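Local coordinates for protein capsid (Human calicivirus NLV/Boxer/2001/US, PDB 4RDL) that forms the protruding domain of the norovirus capsid and binds histo-blood group glycans, here the Lewis y tetrasaccharide, probably to attach the virus to host cells, at residues Gln58-Thr63 and Gln200-Ile205; Asp114-Phe119 and Trp174-Thr179. One frame throughout, in Å; residues are numbered along the deposited sequence.

Contact 1 (Gln58-Thr63 and Gln200-Ile205)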
ATOM      1  N   GLN A  58      17.975  -1.252   8.331  1.00 14.00           N
ATOM      2  CA  GLN A  58      17.682  -0.295   9.400  1.00 14.30           C
ATOM      3  C   GLN A  58      16.823   0.850   8.875  1.00 13.64           C
ATOM      4  O   GLN A  58      17.286   1.660   8.064  1.00 14.99           O
ATOM      5  CB  GLN A  58      18.974   0.275   9.992  1.00 17.16           C
ATOM      6  CG  GLN A  58      19.919  -0.759  10.578  1.00 22.96           C
ATOM      7  CD  GLN A  58      21.248  -0.152  11.007  1.00 29.06           C
ATOM      8  OE1 GLN A  58      22.293  -0.419  10.406  1.00 32.12           O
ATOM      9  NE2 GLN A  58      21.212   0.668  12.054  1.00 30.45           N
ATOM     10  N   LEU A  59      15.571   0.906   9.321  1.00 13.04           N
ATOM     11  CA  LEU A  59      14.656   1.961   8.902  1.00 12.85           C
ATOM     12  C   LEU A  59      15.120   3.329   9.380  1.00 12.55           C
ATOM     13  O   LEU A  59      15.645   3.461  10.489  1.00 14.67           O
ATOM     14  CB  LEU A  59      13.243   1.689   9.433  1.00 12.65           C
ATOM     15  CG  LEU A  59      12.551   0.463   8.830  1.00 12.31           C
ATOM     16  CD1 LEU A  59      11.347   0.059   9.660  1.00 13.76           C
ATOM     17  CD2 LEU A  59      12.158   0.730   7.383  1.00 14.03           C
ATOM     18  N   GLN A  60      14.888   4.346   8.552  1.00 12.18           N
ATOM     19  CA  GLN A  60      15.251   5.718   8.897  1.00 12.59           C
ATOM     20  C   GLN A  60      14.094   6.684   8.679  1.00 12.52           C
ATOM     21  O   GLN A  60      13.132   6.362   7.985  1.00 12.08           O
ATOM     22  CB  GLN A  60      16.451   6.168   8.073  1.00 13.56           C
ATOM     23  CG  GLN A  60      17.693   5.326   8.295  1.00 15.07           C
ATOM     24  CD  GLN A  60      18.845   5.814   7.467  1.00 17.34           C
ATOM     25  OE1 GLN A  60      18.646   6.504   6.475  1.00 19.32           O
ATOM     26  NE2 GLN A  60      20.065   5.460   7.867  1.00 18.58           N
ATOM     27  N   GLY A  61      14.203   7.872   9.265  1.00 13.48           N
ATOM     28  CA  GLY A  61      13.194   8.902   9.093  1.00 12.86           C
ATOM     29  C   GLY A  61      11.833   8.452   9.576  1.00 12.48           C
ATOM     30  O   GLY A  61      11.700   7.946  10.690  1.00 15.24           O
ATOM     31  N   THR A  62      10.822   8.636   8.732  1.00 11.43           N
ATOM     32  CA  THR A  62       9.468   8.199   9.055  1.00 11.68           C
ATOM     33  C   THR A  62       9.109   6.910   8.314  1.00 10.18           C
ATOM     34  O   THR A  62       7.940   6.538   8.195  1.00 11.37           O
ATOM     35  CB  THR A  62       8.444   9.298   8.725  1.00 12.22           C
ATOM     36  OG1 THR A  62       8.589   9.686   7.351  1.00 11.27           O
ATOM     37  CG2 THR A  62       8.681  10.512   9.611  1.00 14.26           C
ATOM     38  N   THR A  63      10.123   6.213   7.823  1.00 10.42           N
ATOM     39  CA  THR A  63       9.880   5.043   6.992  1.00 10.38           C
ATOM     40  C   THR A  63       9.439   3.825   7.789  1.00 11.54           C
ATOM     41  O   THR A  63       9.999   3.512   8.843  1.00 13.70           O
ATOM     42  CB  THR A  63      11.125   4.692   6.151  1.00 10.11           C
ATOM     43  OG1 THR A  63      11.494   5.844   5.389  1.00 10.48           O
ATOM     44  CG2 THR A  63      10.839   3.532   5.201  1.00 11.08           C
ATOM     45  N   GLN A 200      16.286  12.208  14.556  1.00 20.85           N
ATOM     46  CA  GLN A 200      16.222  11.016  13.720  1.00 18.81           C
ATOM     47  C   GLN A 200      15.783  11.279  12.279  1.00 16.67           C
ATOM     48  O   GLN A 200      15.184  10.416  11.638  1.00 17.35           O
ATOM     49  CB  GLN A 200      15.322   9.963  14.373  1.00 24.13           C
ATOM     50  CG  GLN A 200      15.841   9.494  15.722  1.00 31.32           C
ATOM     51  CD  GLN A 200      17.252   8.941  15.635  1.00 41.96           C
ATOM     52  OE1 GLN A 200      17.563   8.137  14.755  1.00 45.40           O
ATOM     53  NE2 GLN A 200      18.116   9.377  16.543  1.00 45.80           N
ATOM     54  N   LEU A 201      16.092  12.465  11.765  1.00 16.60           N
ATOM     55  CA  LEU A 201      15.894  12.719  10.347  1.00 17.75           C
ATOM     56  C   LEU A 201      16.828  11.825   9.544  1.00 18.65           C
ATOM     57  O   LEU A 201      18.011  11.685   9.868  1.00 21.46           O
ATOM     58  CB  LEU A 201      16.182  14.178  10.001  1.00 17.84           C
ATOM     59  CG  LEU A 201      15.159  15.250  10.356  1.00 19.13           C
ATOM     60  CD1 LEU A 201      15.789  16.628  10.203  1.00 20.66           C
ATOM     61  CD2 LEU A 201      13.918  15.119   9.480  1.00 17.53           C
ATOM     62  N   ALA A 202      16.299  11.212   8.495  1.00 17.66           N
ATOM     63  CA  ALA A 202      17.145  10.525   7.541  1.00 16.66           C
ATOM     64  C   ALA A 202      18.019  11.597   6.887  1.00 18.65           C
ATOM     65  O   ALA A 202      17.545  12.695   6.611  1.00 17.96           O
ATOM     66  CB  ALA A 202      16.297   9.803   6.521  1.00 16.16           C
ATOM     67  N   PRO A 203      19.303  11.293   6.654  1.00 20.31           N
ATOM     68  CA  PRO A 203      20.232  12.322   6.173  1.00 20.45           C
ATOM     69  C   PRO A 203      20.050  12.703   4.704  1.00 19.07           C
ATOM     70  O   PRO A 203      19.437  11.958   3.936  1.00 17.69           O
ATOM     71  CB  PRO A 203      21.603  11.663   6.370  1.00 22.11           C
ATOM     72  CG  PRO A 203      21.333  10.205   6.244  1.00 23.76           C
ATOM     73  CD  PRO A 203      19.968   9.996   6.861  1.00 22.02           C
ATOM     74  N   PRO A 204      20.582  13.864   4.308  1.00 19.58           N
ATOM     75  CA  PRO A 204      20.611  14.244   2.892  1.00 19.56           C
ATOM     76  C   PRO A 204      21.493  13.274   2.109  1.00 18.95           C
ATOM     77  O   PRO A 204      22.422  12.705   2.687  1.00 19.78           O
ATOM     78  CB  PRO A 204      21.266  15.635   2.910  1.00 22.16           C
ATOM     79  CG  PRO A 204      21.245  16.072   4.335  1.00 24.71           C
ATOM     80  CD  PRO A 204      21.301  14.831   5.152  1.00 22.13           C
ATOM     81  N   ILE A 205      21.205  13.083   0.825  1.00 17.76           N
ATOM     82  CA  ILE A 205      22.031  12.219  -0.019  1.00 16.98           C
ATOM     83  C   ILE A 205      22.741  12.995  -1.120  1.00 18.52           C
ATOM     84  O   ILE A 205      22.140  13.825  -1.800  1.00 18.76           O
ATOM     85  CB  ILE A 205      21.211  11.092  -0.685  1.00 16.85           C
ATOM     86  CG1 ILE A 205      20.406  10.317   0.363  1.00 16.76           C
ATOM     87  CG2 ILE A 205      22.140  10.169  -1.476  1.00 17.78           C
ATOM     88  CD1 ILE A 205      19.408   9.347  -0.229  1.00 17.75           C
TER
HETATM   89  O   HOH W   1      16.527   8.117  10.975  1.00 26.02           O
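G61 and Q200 meet backbone to backbone: CA of G61 lies 3.6 Å from the carbonyl O of Q200, and the angle of 141° at the hydrogen makes this a CA-H...O contact. A water sits in the same corner and bridges the two residues. It accepts from N of G61 at 2.9 Å and donates to O of Q200 at 2.7 Å. The Q200 carbonyl therefore meets both a C-H and a water proton. No direct hydrogen bond joins the two segments. Next to this polar corner the methyl CB of A202 packs on CB of Q60 at 4.0 Å. The far end of the Q60 side chain reaches P203. Its CG stands beside the backbone N (chi1 -61°) and the chain is extended beyond it, which brings OE1 to 3.8 Å from CD of P203, the two side chains crossing at about a right angle.

Q60 to T63 form a type II' beta turn, closed by the bond from T63 N to Q60 O at 3.0 Å. G61 takes the second position with phi at 60°, a sign that favours glycine, and A202 is packed close against the same corner. The contact joins two loops, the one leading to strand 72-80 and the one leading to strand 213-220, with no strand pairing between them.

In the second shell, Q47, Q49 and R52 grip both partners. OE1 of Q49 is bonded to N of A202 while the Q49 carbonyl holds OG1 of T63, NE2 of Q47 is bonded to O of A202, and R52 pairs through its backbone with Q60 and through NH2 with O of P203. L59 and T63 also pack on V238 of helix 235-244.

Contact 2 (Asp114-Phe119 and Trp174-Thr179); sequences DLHMTF and WVSNRT. With GAL (beta-D-galactopyranose), chain C; FUC (alpha-L-fucopyranose), chain B; FUC (alpha-L-fucopyranose), chain D.
OG of S176 is shared by three partners: NE2 of H116 at 2.8 Å, O4 of the galactose at 2.7 Å and O3 of the same sugar at 3.0 Å. Which of O3 and O4 its single proton might serve is not settled, and in the bond to NE2, straight at 166°, either atom could be the donor. With OG lodged between the backbone N and the carbonyl carbon (chi1 62°), the hydroxyl lies between the imidazole and the sugar. The galactose spends its own protons on the protein, O3 donating to OD2 of D114 at 2.7 Å and O4 to the carbonyl O of N177.

The H116 ring lies nearly flat on the indole of W174: the centroids of the imidazole and the indole six-membered ring are 3.6 Å apart with the planes at 7°, a face-to-face stack, and CB of H116 makes a CH-pi contact over the five-membered ring. Both fucoses approach the indole edge, the chain B fucose with C6 and the chain D fucose with O5.

Underneath is an antiparallel strand pair, 113-121 with 167-177. D114-S176 and H116-W174 are hydrogen-bonded pairs whose side chains share the glycan face. Each is tied both ways: N of D114 to O of S176 (2.8 Å) with S176 N returning to D114 O, and N of H116 to O of W174 (2.9 Å) with W174 N returning to H116 O. L115-V175 is the non-hydrogen-bonded pair between them, on the other face, where L115 meets M73 of strand 72-80.

Further along, OD1 of N177 takes a proton from O3 of the chain B fucose at 2.6 Å, and OG1 of T179 bonds to O6 of galactose. A water joins OD2 of D114 to N of T179, while Y141 holds OD1. V224 completes this pocket, and D131 of the second subunit packs on W174.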
ATOM      1  N   ASP A 114       0.388  22.364   0.415  1.00 11.37           N
ATOM      2  CA  ASP A 114      -0.942  22.080   0.929  1.00 10.51           C
ATOM      3  C   ASP A 114      -1.276  20.612   0.709  1.00 10.06           C
ATOM      4  O   ASP A 114      -1.338  20.141  -0.434  1.00 13.09           O
ATOM      5  CB  ASP A 114      -1.990  22.954   0.240  1.00 12.47           C
ATOM      6  CG  ASP A 114      -1.913  24.418   0.655  1.00 13.88           C
ATOM      7  OD1 ASP A 114      -0.979  24.811   1.395  1.00 14.12           O
ATOM      8  OD2 ASP A 114      -2.805  25.180   0.228  1.00 15.56           O
ATOM      9  N   LEU A 115      -1.454  19.894   1.810  1.00 10.50           N
ATOM     10  CA  LEU A 115      -1.824  18.487   1.778  1.00 10.32           C
ATOM     11  C   LEU A 115      -3.336  18.363   1.847  1.00  9.52           C
ATOM     12  O   LEU A 115      -3.953  18.716   2.859  1.00 12.18           O
ATOM     13  CB  LEU A 115      -1.201  17.739   2.959  1.00 10.57           C
ATOM     14  CG  LEU A 115       0.295  17.972   3.192  1.00 10.54           C
ATOM     15  CD1 LEU A 115       0.725  17.301   4.493  1.00 12.13           C
ATOM     16  CD2 LEU A 115       1.116  17.453   2.006  1.00 12.66           C
ATOM     17  N   HIS A 116      -3.931  17.870   0.771  1.00  9.69           N
ATOM     18  CA  HIS A 116      -5.377  17.692   0.720  1.00  9.89           C
ATOM     19  C   HIS A 116      -5.687  16.269   1.128  1.00  9.84           C
ATOM     20  O   HIS A 116      -5.428  15.325   0.373  1.00 10.11           O
ATOM     21  CB  HIS A 116      -5.904  17.995  -0.685  1.00 10.83           C
ATOM     22  CG  HIS A 116      -5.617  19.393  -1.130  1.00 11.49           C
ATOM     23  ND1 HIS A 116      -6.523  20.423  -0.971  1.00 12.56           N
ATOM     24  CD2 HIS A 116      -4.510  19.945  -1.679  1.00 12.01           C
ATOM     25  CE1 HIS A 116      -5.992  21.543  -1.429  1.00 13.73           C
ATOM     26  NE2 HIS A 116      -4.768  21.283  -1.854  1.00 13.34           N
ATOM     27  N   MET A 117      -6.225  16.128   2.336  1.00 10.71           N
ATOM     28  CA  MET A 117      -6.420  14.821   2.951  1.00 10.10           C
ATOM     29  C   MET A 117      -7.868  14.389   2.874  1.00 10.74           C
ATOM     30  O   MET A 117      -8.791  15.205   2.986  1.00 12.91           O
ATOM     31  CB  MET A 117      -6.004  14.848   4.428  1.00 12.09           C
ATOM     32  CG  MET A 117      -4.640  15.463   4.711  1.00 12.33           C
ATOM     33  SD  MET A 117      -3.252  14.568   3.997  1.00 11.92           S
ATOM     34  CE  MET A 117      -3.228  13.073   4.971  1.00 11.88           C
ATOM     35  N   THR A 118      -8.066  13.091   2.712  1.00 10.06           N
ATOM     36  CA  THR A 118      -9.371  12.493   2.913  1.00 10.12           C
ATOM     37  C   THR A 118      -9.284  11.718   4.220  1.00  9.85           C
ATOM     38  O   THR A 118      -8.252  11.122   4.513  1.00 12.70           O
ATOM     39  CB  THR A 118      -9.729  11.570   1.747  1.00 11.98           C
ATOM     40  OG1 THR A 118      -9.976  12.366   0.582  1.00 12.82           O
ATOM     41  CG2 THR A 118     -10.973  10.750   2.061  1.00 13.95           C
ATOM     42  N   PHE A 119     -10.341  11.728   5.025  1.00  9.72           N
ATOM     43  CA  PHE A 119     -10.270  11.011   6.290  1.00  9.86           C
ATOM     44  C   PHE A 119     -11.551  10.278   6.644  1.00  9.33           C
ATOM     45  O   PHE A 119     -12.631  10.583   6.125  1.00 10.31           O
ATOM     46  CB  PHE A 119      -9.837  11.928   7.445  1.00 10.27           C
ATOM     47  CG  PHE A 119     -10.838  13.001   7.798  1.00 11.57           C
ATOM     48  CD1 PHE A 119     -11.909  12.728   8.646  1.00 11.47           C
ATOM     49  CD2 PHE A 119     -10.698  14.288   7.301  1.00 12.77           C
ATOM     50  CE1 PHE A 119     -12.817  13.718   8.977  1.00 13.11           C
ATOM     51  CE2 PHE A 119     -11.596  15.283   7.638  1.00 13.92           C
ATOM     52  CZ  PHE A 119     -12.657  14.996   8.471  1.00 14.04           C
ATOM     53  N   TRP A 174      -4.425  14.538  -2.631  1.00 10.53           N
ATOM     54  CA  TRP A 174      -3.671  15.318  -3.599  1.00  9.33           C
ATOM     55  C   TRP A 174      -2.901  16.439  -2.896  1.00  9.54           C
ATOM     56  O   TRP A 174      -3.093  16.680  -1.694  1.00 11.44           O
ATOM     57  CB  TRP A 174      -4.569  15.837  -4.741  1.00 11.50           C
ATOM     58  CG  TRP A 174      -5.648  16.824  -4.352  1.00 10.00           C
ATOM     59  CD1 TRP A 174      -6.808  16.559  -3.674  1.00 11.92           C
ATOM     60  CD2 TRP A 174      -5.681  18.219  -4.674  1.00 10.85           C
ATOM     61  NE1 TRP A 174      -7.546  17.716  -3.529  1.00 12.54           N
ATOM     62  CE2 TRP A 174      -6.879  18.748  -4.145  1.00 11.86           C
ATOM     63  CE3 TRP A 174      -4.808  19.078  -5.357  1.00 13.05           C
ATOM     64  CZ2 TRP A 174      -7.228  20.094  -4.273  1.00 13.14           C
ATOM     65  CZ3 TRP A 174      -5.161  20.410  -5.494  1.00 12.99           C
ATOM     66  CH2 TRP A 174      -6.357  20.907  -4.946  1.00 14.79           C
ATOM     67  N   VAL A 175      -2.011  17.091  -3.640  1.00 10.13           N
ATOM     68  CA  VAL A 175      -1.123  18.112  -3.109  1.00 10.93           C
ATOM     69  C   VAL A 175      -1.150  19.317  -4.037  1.00 11.96           C
ATOM     70  O   VAL A 175      -1.201  19.162  -5.260  1.00 12.96           O
ATOM     71  CB  VAL A 175       0.335  17.581  -3.002  1.00 11.51           C
ATOM     72  CG1 VAL A 175       1.282  18.675  -2.506  1.00 12.78           C
ATOM     73  CG2 VAL A 175       0.397  16.353  -2.098  1.00 12.36           C
ATOM     74  N   SER A 176      -1.137  20.509  -3.456  1.00 11.89           N
ATOM     75  CA  SER A 176      -0.966  21.724  -4.244  1.00 13.03           C
ATOM     76  C   SER A 176       0.052  22.659  -3.590  1.00 12.72           C
ATOM     77  O   SER A 176       0.444  22.462  -2.432  1.00 12.85           O
ATOM     78  CB  SER A 176      -2.302  22.445  -4.444  1.00 13.43           C
ATOM     79  OG  SER A 176      -2.836  22.846  -3.199  1.00 13.77           O
ATOM     80  N   ASN A 177       0.486  23.671  -4.335  1.00 13.84           N
ATOM     81  CA  ASN A 177       1.460  24.615  -3.804  1.00 14.52           C
ATOM     82  C   ASN A 177       0.877  25.529  -2.737  1.00 15.46           C
ATOM     83  O   ASN A 177      -0.321  25.830  -2.724  1.00 17.41           O
ATOM     84  CB  ASN A 177       2.066  25.461  -4.925  1.00 16.85           C
ATOM     85  CG  ASN A 177       1.055  26.401  -5.556  1.00 19.08           C
ATOM     86  OD1 ASN A 177       0.128  25.960  -6.230  1.00 21.50           O
ATOM     87  ND2 ASN A 177       1.243  27.706  -5.356  1.00 19.99           N
ATOM     88  N   ARG A 178       1.744  25.959  -1.831  1.00 15.95           N
ATOM     89  CA  ARG A 178       1.438  27.045  -0.914  1.00 16.32           C
ATOM     90  C   ARG A 178       1.354  28.336  -1.712  1.00 17.50           C
ATOM     91  O   ARG A 178       2.187  28.583  -2.583  1.00 18.27           O
ATOM     92  CB  ARG A 178       2.563  27.150   0.114  1.00 19.52           C
ATOM     93  CG  ARG A 178       2.519  28.368   0.988  1.00 22.39           C
ATOM     94  CD  ARG A 178       3.746  28.409   1.871  1.00 21.33           C
ATOM     95  NE  ARG A 178       3.670  29.522   2.807  1.00 22.54           N
ATOM     96  CZ  ARG A 178       4.531  29.735   3.793  1.00 24.97           C
ATOM     97  NH1 ARG A 178       5.548  28.904   3.976  1.00 21.80           N
ATOM     98  NH2 ARG A 178       4.370  30.780   4.596  1.00 27.80           N
ATOM     99  N   THR A 179       0.348  29.151  -1.424  1.00 19.24           N
ATOM    100  CA  THR A 179       0.246  30.451  -2.071  1.00 22.39           C
ATOM    101  C   THR A 179       1.566  31.204  -1.973  1.00 23.14           C
ATOM    102  O   THR A 179       2.147  31.318  -0.897  1.00 23.08           O
ATOM    103  CB  THR A 179      -0.863  31.305  -1.446  1.00 25.47           C
ATOM    104  OG1 THR A 179      -2.121  30.638  -1.604  1.00 28.78           O
ATOM    105  CG2 THR A 179      -0.927  32.673  -2.122  1.00 27.17           C
TER
HETATM  106  C1  GAL C   2      -5.772  27.237  -4.189  1.00 22.16           C
HETATM  107  C2  GAL C   2      -5.696  25.913  -3.462  1.00 21.49           C
HETATM  108  C3  GAL C   2      -4.727  25.952  -2.337  1.00 19.57           C
HETATM  109  C4  GAL C   2      -3.448  26.422  -2.748  1.00 19.39           C
HETATM  110  C5  GAL C   2      -3.588  27.760  -3.399  1.00 20.68           C
HETATM  111  C6  GAL C   2      -2.338  28.330  -3.898  1.00 22.62           C
HETATM  112  O2  GAL C   2      -6.997  25.585  -2.983  1.00 25.31           O
HETATM  113  O3  GAL C   2      -4.646  24.653  -1.718  1.00 18.79           O
HETATM  114  O4  GAL C   2      -2.837  25.462  -3.668  1.00 18.29           O
HETATM  115  O5  GAL C   2      -4.522  27.678  -4.557  1.00 21.82           O
HETATM  116  O6  GAL C   2      -2.403  29.595  -4.366  1.00 26.12           O
HETATM  117  C1  FUC B   4      -4.958  27.163  -8.666  1.00 27.36           C
HETATM  118  C2  FUC B   4      -3.499  27.269  -9.023  1.00 25.99           C
HETATM  119  C3  FUC B   4      -2.670  26.819  -7.889  1.00 24.76           C
HETATM  120  C4  FUC B   4      -2.995  25.483  -7.479  1.00 24.67           C
HETATM  121  C5  FUC B   4      -4.443  25.329  -7.192  1.00 24.69           C
HETATM  122  C6  FUC B   4      -4.790  23.947  -6.961  1.00 25.13           C
HETATM  123  O2  FUC B   4      -3.184  28.612  -9.369  1.00 27.25           O
HETATM  124  O3  FUC B   4      -1.267  26.936  -8.225  1.00 26.70           O
HETATM  125  O4  FUC B   4      -2.618  24.532  -8.501  1.00 25.09           O
HETATM  126  O5  FUC B   4      -5.293  25.854  -8.311  1.00 26.33           O
HETATM  127  C1  FUC D   3      -7.377  24.308  -3.364  1.00 24.62           C
HETATM  128  C2  FUC D   3      -8.560  23.900  -2.591  1.00 22.35           C
HETATM  129  C3  FUC D   3      -9.722  24.758  -2.917  1.00 23.65           C
HETATM  130  C4  FUC D   3     -10.030  24.779  -4.371  1.00 23.99           C
HETATM  131  C5  FUC D   3      -8.803  25.092  -5.207  1.00 23.99           C
HETATM  132  C6  FUC D   3      -9.073  24.977  -6.658  1.00 24.53           C
HETATM  133  O2  FUC D   3      -8.270  23.991  -1.225  1.00 25.32           O
HETATM  134  O3  FUC D   3     -10.838  24.371  -2.180  1.00 25.54           O
HETATM  135  O4  FUC D   3     -10.546  23.551  -4.756  1.00 24.68           O
HETATM  136  O5  FUC D   3      -7.684  24.274  -4.848  1.00 23.73           O
HETATM  137  O   HOH W   2      -1.960  27.926   0.143  1.00 21.94           O

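Overall arrangement
Contact 2 is buried and lies within one antiparallel sheet, whereas contact 1 is a surface contact between two loops; contact 1 has no strand, though its 200-205 loop follows strand 167-177, which contact 2 uses. Their centres are 23 Å apart, on opposite sides of the chain's centre, with nearest atoms about 11 Å apart, so neither touches the other. Along the chain, 114-119 and 174-179 are nested inside the loop closed by 58-63 and 200-205. The chemistry follows the setting. Direct backbone bonds, a ring stack and sugar hydroxyls mark contact 2, which buries 381 Å² between its segments; contact 1 buries 158 Å² and is made of a bridging water, a C-H...O contact and a few van der Waals touches.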